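Local coordinates for SGNH-hydrolase family esterase (Altererythrobacter indicus, PDB 7C2A), which acts as an esterase of the SGNH-hydrolase family, probably with lysophospholipase-like activity on acyl esters, at residues N96-L101 against P135-K140. Numbering follows the deposited sequence.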
loop_
_atom_site.group_PDB
_atom_site.type_symbol
_atom_site.label_atom_id
_atom_site.label_comp_id
_atom_site.label_asym_id
_atom_site.label_seq_id
_atom_site.Cartn_x
_atom_site.Cartn_y
_atom_site.Cartn_z
ATOM N N ASN A 96 -4.307 -2.275 -13.819
ATOM C CA ASN A 96 -4.897 -3.118 -12.785
ATOM C C ASN A 96 -5.724 -2.291 -11.812
ATOM O O ASN A 96 -6.852 -2.671 -11.460
ATOM C CB ASN A 96 -3.795 -3.873 -12.042
ATOM C CG ASN A 96 -3.079 -4.883 -12.905
ATOM O OD1 ASN A 96 -3.613 -5.342 -13.922
ATOM N ND2 ASN A 96 -1.878 -5.253 -12.498
ATOM N N LEU A 97 -5.187 -1.147 -11.381
ATOM C CA LEU A 97 -5.952 -0.266 -10.507
ATOM C C LEU A 97 -7.215 0.228 -11.192
ATOM O O LEU A 97 -8.262 0.364 -10.549
ATOM C CB LEU A 97 -5.089 0.913 -10.064
ATOM C CG LEU A 97 -4.144 0.618 -8.902
ATOM C CD1 LEU A 97 -3.003 1.618 -8.840
ATOM C CD2 LEU A 97 -4.894 0.590 -7.581
ATOM N N SER A 98 -7.144 0.483 -12.507
ATOM C CA SER A 98 -8.338 0.893 -13.242
ATOM C C SER A 98 -9.434 -0.158 -13.131
ATOM O O SER A 98 -10.609 0.178 -12.970
ATOM C CB SER A 98 -7.993 1.133 -14.715
ATOM O OG SER A 98 -7.158 2.254 -14.892
ATOM N N GLY A 99 -9.067 -1.437 -13.227
ATOM C CA GLY A 99 -10.060 -2.490 -13.096
ATOM C C GLY A 99 -10.685 -2.535 -11.714
ATOM O O GLY A 99 -11.881 -2.796 -11.579
ATOM N N ILE A 100 -9.891 -2.277 -10.670
ATOM C CA ILE A 100 -10.434 -2.210 -9.312
ATOM C C ILE A 100 -11.427 -1.060 -9.189
ATOM O O ILE A 100 -12.540 -1.222 -8.666
ATOM C CB ILE A 100 -9.302 -2.074 -8.279
ATOM C CG1 ILE A 100 -8.407 -3.311 -8.308
ATOM C CG2 ILE A 100 -9.877 -1.847 -6.882
ATOM C CD1 ILE A 100 -7.088 -3.119 -7.599
ATOM N N LEU A 101 -11.036 0.123 -9.662
ATOM C CA LEU A 101 -11.902 1.285 -9.518
ATOM C C LEU A 101 -13.150 1.146 -10.371
ATOM O O LEU A 101 -14.224 1.605 -9.974
ATOM C CB LEU A 101 -11.147 2.565 -9.861
ATOM C CG LEU A 101 -9.867 2.821 -9.058
ATOM C CD1 LEU A 101 -9.418 4.253 -9.267
ATOM C CD2 LEU A 101 -10.051 2.520 -7.578
ATOM N N PRO A 135 -2.829 10.493 -9.669
ATOM C CA PRO A 135 -3.685 11.607 -10.107
ATOM C C PRO A 135 -4.463 11.286 -11.365
ATOM O O PRO A 135 -5.610 11.731 -11.511
ATOM C CB PRO A 135 -2.702 12.769 -10.315
ATOM C CG PRO A 135 -1.493 12.406 -9.557
ATOM C CD PRO A 135 -1.421 10.914 -9.526
ATOM N N TYR A 136 -3.884 10.504 -12.272
ATOM C CA TYR A 136 -4.608 10.110 -13.470
ATOM C C TYR A 136 -5.846 9.297 -13.107
ATOM O O TYR A 136 -6.947 9.549 -13.615
ATOM C CB TYR A 136 -3.690 9.307 -14.389
ATOM C CG TYR A 136 -4.421 8.697 -15.555
ATOM C CD1 TYR A 136 -4.622 9.422 -16.724
ATOM C CD2 TYR A 136 -4.908 7.404 -15.491
ATOM C CE1 TYR A 136 -5.296 8.874 -17.793
ATOM C CE2 TYR A 136 -5.586 6.845 -16.562
ATOM C CZ TYR A 136 -5.771 7.590 -17.703
ATOM O OH TYR A 136 -6.443 7.038 -18.770
ATOM N N LEU A 137 -5.679 8.299 -12.237
ATOM C CA LEU A 137 -6.795 7.437 -11.861
ATOM C C LEU A 137 -7.866 8.206 -11.104
ATOM O O LEU A 137 -9.064 7.974 -11.310
ATOM C CB LEU A 137 -6.289 6.289 -10.995
ATOM C CG LEU A 137 -5.442 5.239 -11.708
ATOM C CD1 LEU A 137 -4.618 4.447 -10.691
ATOM C CD2 LEU A 137 -6.319 4.311 -12.542
ATOM N N ALA A 138 -7.456 9.101 -10.200
ATOM C CA ALA A 138 -8.434 9.851 -9.421
ATOM C C ALA A 138 -9.306 10.706 -10.326
ATOM O O ALA A 138 -10.525 10.784 -10.134
ATOM C CB ALA A 138 -7.722 10.708 -8.374
ATOM N N GLU A 139 -8.703 11.360 -11.317
ATOM C CA GLU A 139 -9.489 12.156 -12.254
ATOM C C GLU A 139 -10.406 11.265 -13.076
ATOM O O GLU A 139 -11.603 11.542 -13.216
ATOM C CB GLU A 139 -8.555 12.942 -13.174
ATOM C CG GLU A 139 -9.215 14.132 -13.866
ATOM C CD GLU A 139 -9.992 13.744 -15.113
ATOM O OE1 GLU A 139 -9.730 12.657 -15.670
ATOM O OE2 GLU A 139 -10.862 14.534 -15.542
ATOM N N LYS A 140 -9.860 10.177 -13.617
ATOM C CA LYS A 140 -10.633 9.362 -14.543
ATOM C C LYS A 140 -11.844 8.747 -13.864
ATOM O O LYS A 140 -12.927 8.669 -14.459
ATOM C CB LYS A 140 -9.740 8.280 -15.136
ATOM C CG LYS A 140 -10.458 7.396 -16.134
ATOM C CD LYS A 140 -9.502 6.455 -16.837
ATOM C CE LYS A 140 -10.253 5.479 -17.733
ATOM N NZ LYS A 140 -9.317 4.641 -18.527
HETATM O O HOH W 1 -7.276 3.373 -17.257
#
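L137 reaches from helix 133-140 into the surface of helix 90-106 between L97, S98 and L101, a compact example, within the three-layer alpha/beta/alpha SGNH-hydrolase fold, of one leucine carrying most of the contact between two short helical segments. The short segments run roughly parallel, 28° apart, with their axes 10.7 Å from each other, and the backbones come closest at S98 and L137. The tight part is the buried apolar side. With CG anti to its carbonyl carbon (chi1 -70°), L137 sends its two methyls forward as a fork: CD1 lies 3.6 Å from CB of L97. The other methyl, CD2, turns to the serine, 3.2 Å from OG of S98. L97 crosses L137 at about a right angle, its own CD1 methyl also touching the fork. L101 likewise crosses it, but meets the base of the side chain, with its CD1 4.1 Å from L137 CB. L79 and I133 also touch L97, and Y141 touches S98 and L101. Replacing L137 by alanine removes both methyls and would probably open a gap between L97 and S98, with L101 keeping only its contact with CB. The opposite character appears on the polar side, where the exposed, fully extended K140 makes no direct contact with the other segment. S98 OG, already hydrogen-bonded to R94 O one turn earlier, accepts a hydrogen bond of 2.6 Å from a water O. That water in turn receives one from K140 NZ, 2.7 Å from its O, and sits at the edge of the Y136 ring, in its plane.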